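Local coordinates for protein probable hydrolase (Pseudomonas aeruginosa, PDB 7AL5) that probably acts as a hydrolase of the alpha/beta hydrolase superfamily, its exact substrate and reaction not being established, at residues 11-16 with 84-89; 28-33 with 51-56. One frame throughout, in Å; residues are numbered along the deposited sequence.

Interaction 1. Residues 11-16 with 84-89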
loop_
_atom_site.group_PDB
_atom_site.type_symbol
_atom_site.label_atom_id
_atom_site.label_comp_id
_atom_site.label_asym_id
_atom_site.label_seq_id
_atom_site.Cartn_x
_atom_site.Cartn_y
_atom_site.Cartn_z
ATOM N N SER A 11 6.056 10.668 -10.717
ATOM C CA SER A 11 6.192 9.384 -10.042
ATOM C C SER A 11 7.546 9.287 -9.341
ATOM O O SER A 11 8.593 9.205 -9.983
ATOM C CB SER A 11 6.005 8.250 -11.046
ATOM O OG SER A 11 4.651 8.260 -11.482
ATOM N N LEU A 12 7.506 9.297 -8.037
ATOM C CA LEU A 12 8.569 8.948 -7.122
ATOM C C LEU A 12 8.452 7.475 -6.767
ATOM O O LEU A 12 7.397 6.878 -6.940
ATOM C CB LEU A 12 8.439 9.816 -5.880
ATOM C CG LEU A 12 9.019 11.220 -5.988
ATOM C CD1 LEU A 12 8.673 11.900 -7.273
ATOM C CD2 LEU A 12 8.505 12.096 -4.812
ATOM N N PRO A 13 9.511 6.856 -6.258
ATOM C CA PRO A 13 9.415 5.429 -5.894
ATOM C C PRO A 13 8.412 5.103 -4.807
ATOM O O PRO A 13 7.846 4.002 -4.824
ATOM C CB PRO A 13 10.830 5.088 -5.436
ATOM C CG PRO A 13 11.711 6.146 -6.140
ATOM C CD PRO A 13 10.889 7.373 -6.188
ATOM N N HIS A 14 8.144 6.023 -3.880
ATOM C CA HIS A 14 7.300 5.753 -2.725
ATOM C C HIS A 14 5.999 6.506 -2.664
ATOM O O HIS A 14 5.195 6.317 -1.768
ATOM C CB HIS A 14 8.055 6.125 -1.459
ATOM C CG HIS A 14 8.498 7.556 -1.445
ATOM N ND1 HIS A 14 9.567 8.005 -2.188
ATOM C CD2 HIS A 14 7.989 8.642 -0.814
ATOM C CE1 HIS A 14 9.723 9.301 -1.977
ATOM N NE2 HIS A 14 8.793 9.704 -1.130
ATOM N N ILE A 15 5.817 7.453 -3.559
ATOM C CA ILE A 15 4.589 8.286 -3.610
ATOM C C ILE A 15 4.465 8.903 -4.997
ATOM O O ILE A 15 5.451 9.064 -5.658
ATOM C CB ILE A 15 4.605 9.357 -2.508
ATOM C CG1 ILE A 15 3.286 10.121 -2.454
ATOM C CG2 ILE A 15 5.780 10.289 -2.660
ATOM C CD1 ILE A 15 2.983 10.686 -1.121
ATOM N N GLU A 16 3.267 9.296 -5.377
ATOM C CA GLU A 16 3.043 9.947 -6.666
ATOM C C GLU A 16 2.506 11.336 -6.386
ATOM O O GLU A 16 1.534 11.478 -5.647
ATOM C CB GLU A 16 2.074 9.116 -7.509
ATOM C CG GLU A 16 1.904 9.602 -8.888
ATOM C CD GLU A 16 0.901 8.730 -9.672
ATOM O OE1 GLU A 16 1.259 7.588 -10.057
ATOM O OE2 GLU A 16 -0.223 9.217 -9.900
ATOM N N VAL A 84 10.980 16.479 -2.424
ATOM C CA VAL A 84 11.386 17.534 -3.342
ATOM C C VAL A 84 12.660 17.130 -4.099
ATOM O O VAL A 84 12.772 17.326 -5.333
ATOM C CB VAL A 84 11.566 18.844 -2.553
ATOM C CG1 VAL A 84 12.132 19.915 -3.451
ATOM C CG2 VAL A 84 10.221 19.305 -1.961
ATOM N N LEU A 85 13.634 16.555 -3.374
ATOM C CA LEU A 85 14.872 16.100 -4.012
ATOM C C LEU A 85 14.592 15.024 -5.057
ATOM O O LEU A 85 15.134 15.053 -6.170
ATOM C CB LEU A 85 15.839 15.584 -2.947
ATOM C CG LEU A 85 17.187 15.008 -3.395
ATOM C CD1 LEU A 85 18.016 16.083 -4.032
ATOM C CD2 LEU A 85 17.932 14.413 -2.238
HETATM N N MSE A 86 13.731 14.089 -4.728
HETATM C CA MSE A 86 13.332 12.988 -5.625
HETATM C C MSE A 86 12.549 13.526 -6.820
HETATM O O MSE A 86 12.643 12.920 -7.847
HETATM C CB MSE A 86 12.666 11.898 -4.809
HETATM C CG MSE A 86 13.625 11.340 -3.830
HETATM SE SE MSE A 86 13.167 9.616 -3.273
HETATM C CE MSE A 86 14.300 8.560 -4.367
ATOM N N VAL A 87 11.755 14.575 -6.650
ATOM C CA VAL A 87 11.073 15.184 -7.778
ATOM C C VAL A 87 12.094 15.670 -8.788
ATOM O O VAL A 87 11.975 15.405 -9.988
ATOM C CB VAL A 87 10.167 16.335 -7.316
ATOM C CG1 VAL A 87 9.898 17.209 -8.474
ATOM C CG2 VAL A 87 8.837 15.807 -6.706
ATOM N N ALA A 88 13.139 16.360 -8.312
ATOM C CA ALA A 88 14.181 16.854 -9.221
ATOM C C ALA A 88 14.885 15.712 -9.945
ATOM O O ALA A 88 15.203 15.819 -11.141
ATOM C CB ALA A 88 15.228 17.693 -8.457
ATOM N N GLU A 89 15.190 14.633 -9.221
ATOM C CA GLU A 89 15.754 13.441 -9.858
ATOM C C GLU A 89 14.855 12.909 -10.964
ATOM O O GLU A 89 15.339 12.504 -12.032
ATOM C CB GLU A 89 15.973 12.349 -8.819
ATOM C CG GLU A 89 17.013 12.712 -7.790
ATOM C CD GLU A 89 18.419 12.468 -8.286
ATOM O OE1 GLU A 89 18.722 11.305 -8.609
ATOM O OE2 GLU A 89 19.205 13.439 -8.358
#

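Interaction 2. Residues 28-33 with 51-56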
loop_
_atom_site.group_PDB
_atom_site.type_symbol
_atom_site.label_atom_id
_atom_site.label_comp_id
_atom_site.label_asym_id
_atom_site.label_seq_id
_atom_site.Cartn_x
_atom_site.Cartn_y
_atom_site.Cartn_z
ATOM N N LYS A 28 14.937 28.627 -16.438
ATOM C CA LYS A 28 15.722 28.259 -15.264
ATOM C C LYS A 28 14.892 27.338 -14.380
ATOM O O LYS A 28 13.758 27.686 -14.034
ATOM C CB LYS A 28 16.119 29.494 -14.454
ATOM C CG LYS A 28 16.973 30.531 -15.184
ATOM C CD LYS A 28 17.882 31.325 -14.211
ATOM C CE LYS A 28 18.776 32.370 -14.945
ATOM N NZ LYS A 28 17.962 33.490 -15.548
ATOM N N PRO A 29 15.402 26.168 -14.004
ATOM C CA PRO A 29 14.560 25.203 -13.272
ATOM C C PRO A 29 14.364 25.622 -11.816
ATOM O O PRO A 29 15.316 25.883 -11.080
ATOM C CB PRO A 29 15.328 23.879 -13.403
ATOM C CG PRO A 29 16.753 24.296 -13.583
ATOM C CD PRO A 29 16.752 25.655 -14.273
ATOM N N VAL A 30 13.098 25.691 -11.420
ATOM C CA VAL A 30 12.659 26.081 -10.085
ATOM C C VAL A 30 11.560 25.124 -9.644
ATOM O O VAL A 30 10.642 24.829 -10.416
ATOM C CB VAL A 30 12.117 27.521 -10.089
ATOM C CG1 VAL A 30 11.521 27.854 -8.741
ATOM C CG2 VAL A 30 13.179 28.521 -10.529
ATOM N N ILE A 31 11.618 24.662 -8.400
ATOM C CA ILE A 31 10.493 23.961 -7.776
ATOM C C ILE A 31 9.850 24.911 -6.771
ATOM O O ILE A 31 10.549 25.476 -5.923
ATOM C CB ILE A 31 10.931 22.654 -7.105
ATOM C CG1 ILE A 31 11.509 21.705 -8.156
ATOM C CG2 ILE A 31 9.743 21.950 -6.430
ATOM C CD1 ILE A 31 12.176 20.454 -7.563
ATOM N N ALA A 32 8.531 25.128 -6.903
ATOM C CA ALA A 32 7.781 25.994 -5.999
ATOM C C ALA A 32 7.061 25.161 -4.941
ATOM O O ALA A 32 6.333 24.201 -5.266
ATOM C CB ALA A 32 6.782 26.859 -6.760
ATOM N N LEU A 33 7.298 25.510 -3.672
ATOM C CA LEU A 33 6.772 24.768 -2.538
ATOM C C LEU A 33 5.822 25.652 -1.729
ATOM O O LEU A 33 6.178 26.784 -1.374
ATOM C CB LEU A 33 7.905 24.268 -1.676
ATOM C CG LEU A 33 8.949 23.397 -2.352
ATOM C CD1 LEU A 33 10.019 22.957 -1.326
ATOM C CD2 LEU A 33 8.287 22.217 -3.005
ATOM N N ALA A 51 8.794 35.369 -15.662
ATOM C CA ALA A 51 8.866 35.018 -17.073
ATOM C C ALA A 51 10.048 34.145 -17.410
ATOM O O ALA A 51 9.978 33.355 -18.362
ATOM C CB ALA A 51 8.957 36.280 -17.911
ATOM N N GLY A 52 11.148 34.276 -16.684
ATOM C CA GLY A 52 12.317 33.516 -17.096
ATOM C C GLY A 52 12.324 32.054 -16.706
ATOM O O GLY A 52 13.128 31.284 -17.240
ATOM N N LEU A 53 11.428 31.653 -15.816
ATOM C CA LEU A 53 11.629 30.483 -14.984
ATOM C C LEU A 53 10.752 29.324 -15.416
ATOM O O LEU A 53 9.619 29.505 -15.859
ATOM C CB LEU A 53 11.312 30.819 -13.526
ATOM C CG LEU A 53 11.976 32.093 -13.009
ATOM C CD1 LEU A 53 11.841 32.166 -11.536
ATOM C CD2 LEU A 53 13.428 32.147 -13.371
ATOM N N ARG A 54 11.274 28.128 -15.238
ATOM C CA ARG A 54 10.500 26.901 -15.395
ATOM C C ARG A 54 10.102 26.462 -13.986
ATOM O O ARG A 54 10.865 25.816 -13.273
ATOM C CB ARG A 54 11.326 25.870 -16.136
ATOM C CG ARG A 54 10.674 24.541 -16.257
ATOM C CD ARG A 54 9.430 24.607 -17.115
ATOM N NE ARG A 54 9.027 23.265 -17.508
ATOM C CZ ARG A 54 7.927 22.988 -18.183
ATOM N NH1 ARG A 54 7.650 21.727 -18.503
ATOM N NH2 ARG A 54 7.110 23.966 -18.521
ATOM N N ILE A 55 8.917 26.843 -13.580
ATOM C CA ILE A 55 8.446 26.583 -12.205
ATOM C C ILE A 55 7.605 25.316 -12.154
ATOM O O ILE A 55 6.636 25.208 -12.859
ATOM C CB ILE A 55 7.691 27.799 -11.661
ATOM C CG1 ILE A 55 8.655 28.927 -11.307
ATOM C CG2 ILE A 55 6.845 27.378 -10.478
ATOM C CD1 ILE A 55 8.367 30.230 -11.954
ATOM N N VAL A 56 8.045 24.371 -11.342
ATOM C CA VAL A 56 7.278 23.168 -11.057
ATOM C C VAL A 56 6.596 23.432 -9.726
ATOM O O VAL A 56 7.243 23.385 -8.680
ATOM C CB VAL A 56 8.179 21.932 -11.009
ATOM C CG1 VAL A 56 7.382 20.731 -10.611
ATOM C CG2 VAL A 56 8.810 21.702 -12.362
#

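Interaction 1. Residues 11-16 with 84-89
Leu12 and Met86 bring the two backbones to their nearest approach, CA to CA 6.4 Å, where the turn between strands 7-11 and 16-22 rests on helix 77-90. The turn is closed by its own backbone bond from Leu12 N to Ile15 O (3.2 Å), while residues 84-89 are regular helix; the contact is made by apolar side chains and one selenium-ring contact. Met86, a selenomethionine, touches three consecutive turn residues with successive parts of its chain. Its CB meets the branch carbon of Leu12 (CB to CG 3.9 Å). Further out, SE comes to the rim of the His14 imidazole, 3.7 Å from CE1 and 78° off the ring normal, an edge-on sulfur-aromatic type of contact made here by selenium. The chain then bends at chi3 (99°), which carries CE to Pro13, 4.0 Å from CG. The His14 ring is swung to the helix by a chi1 of 57°, which sets CG between the backbone N and carbonyl carbon, and its NE2 is hydrogen-bonded to Asp83. Leu12 also reaches the next helix residue, its CD1 lying 4.0 Å from Val87 CG2. Leu150 of a second subunit packs on Met86. Leu12 and Val87 both rest on Leu17 of strand 16-22, and Val87 continues to Ile31 of strand 28-33; the helix packs on the sheet through Val87, with the turn against its flank.

Interaction 2. Residues 28-33 with 51-56
Val30 is gripped through both of its backbone polar atoms by strand 53-56: its N donates to Arg54 O (2.9 Å) and its O accepts from Val56 N (2.8 Å). The latter bond is nearly straight, 169° at the hydrogen, with the donor in the carbonyl plane. The same alternation continues either way along the strand, from Arg54 N to Lys28 O (2.8 Å) and from Ala32 N to Val56 O (2.8 Å); in both of these the donor stands well above the acceptor's carbonyl plane. A weak bond from Lys28 N to Gly52 O marks the start of the pairing. Lys28 faces Leu53, Pro29 Arg54, Val30 Ile55 and Ile31 Val56, the register of parallel strands, whose short axes run 34° apart. Ile55 CA also lies 3.3 Å from Val30 O in a CA-H...O contact.

One face carries Lys28, Val30, Leu53 and Ile55. There Val30 and Ile55 run alongside each other in the same direction, Val30 CB 3.9 Å from Ile55 CG1. Leu53 spans its neighbours with its two methyls, CD1 touching Val30 CG2 and CD2 touching Lys28 CB. Ile55 places CG2 anti to the backbone N (chi1 -74° for CG1), and that methyl contacts Ala32 CB at 3.8 Å. The other face carries Pro29, Ile31, Arg54 and Val56; Trp93 packs against Pro29, Ile31 and Val56.

Strand 96-101 bonds to the far edge of 28-33 through Ser97 and Leu99, while Leu21 and Ala19 of strand 16-22 pack on Arg54 and Val56. Strand 28-33 thus lies inside a predominantly parallel sheet, and the strand order 1-2-4-3-5-6-7-8 is that of the alpha/beta hydrolase fold.

Overall arrangement
Interaction 2 is part of the central sheet itself, whereas interaction 1 joins the hairpin turn before that sheet's second strand to helix 77-90. Both are largely buried, yet their outer margins differ: Pro13 is exposed in interaction 1, Lys28 and Gly52 in interaction 2. The chemistry follows the setting, with backbone bonds plus aligned side chains between strands, and apolar contacts with a selenium-imidazole edge contact between turn and helix. Their centres are about 17 Å apart, but they touch through the helix: Val84 CG2 lies 3.6 Å from Leu33 CD2, and Ala88 CB lies 4.2 Å from Ile31 CD1. Both strands of interaction 2 fall in the chain between the two segments of interaction 1.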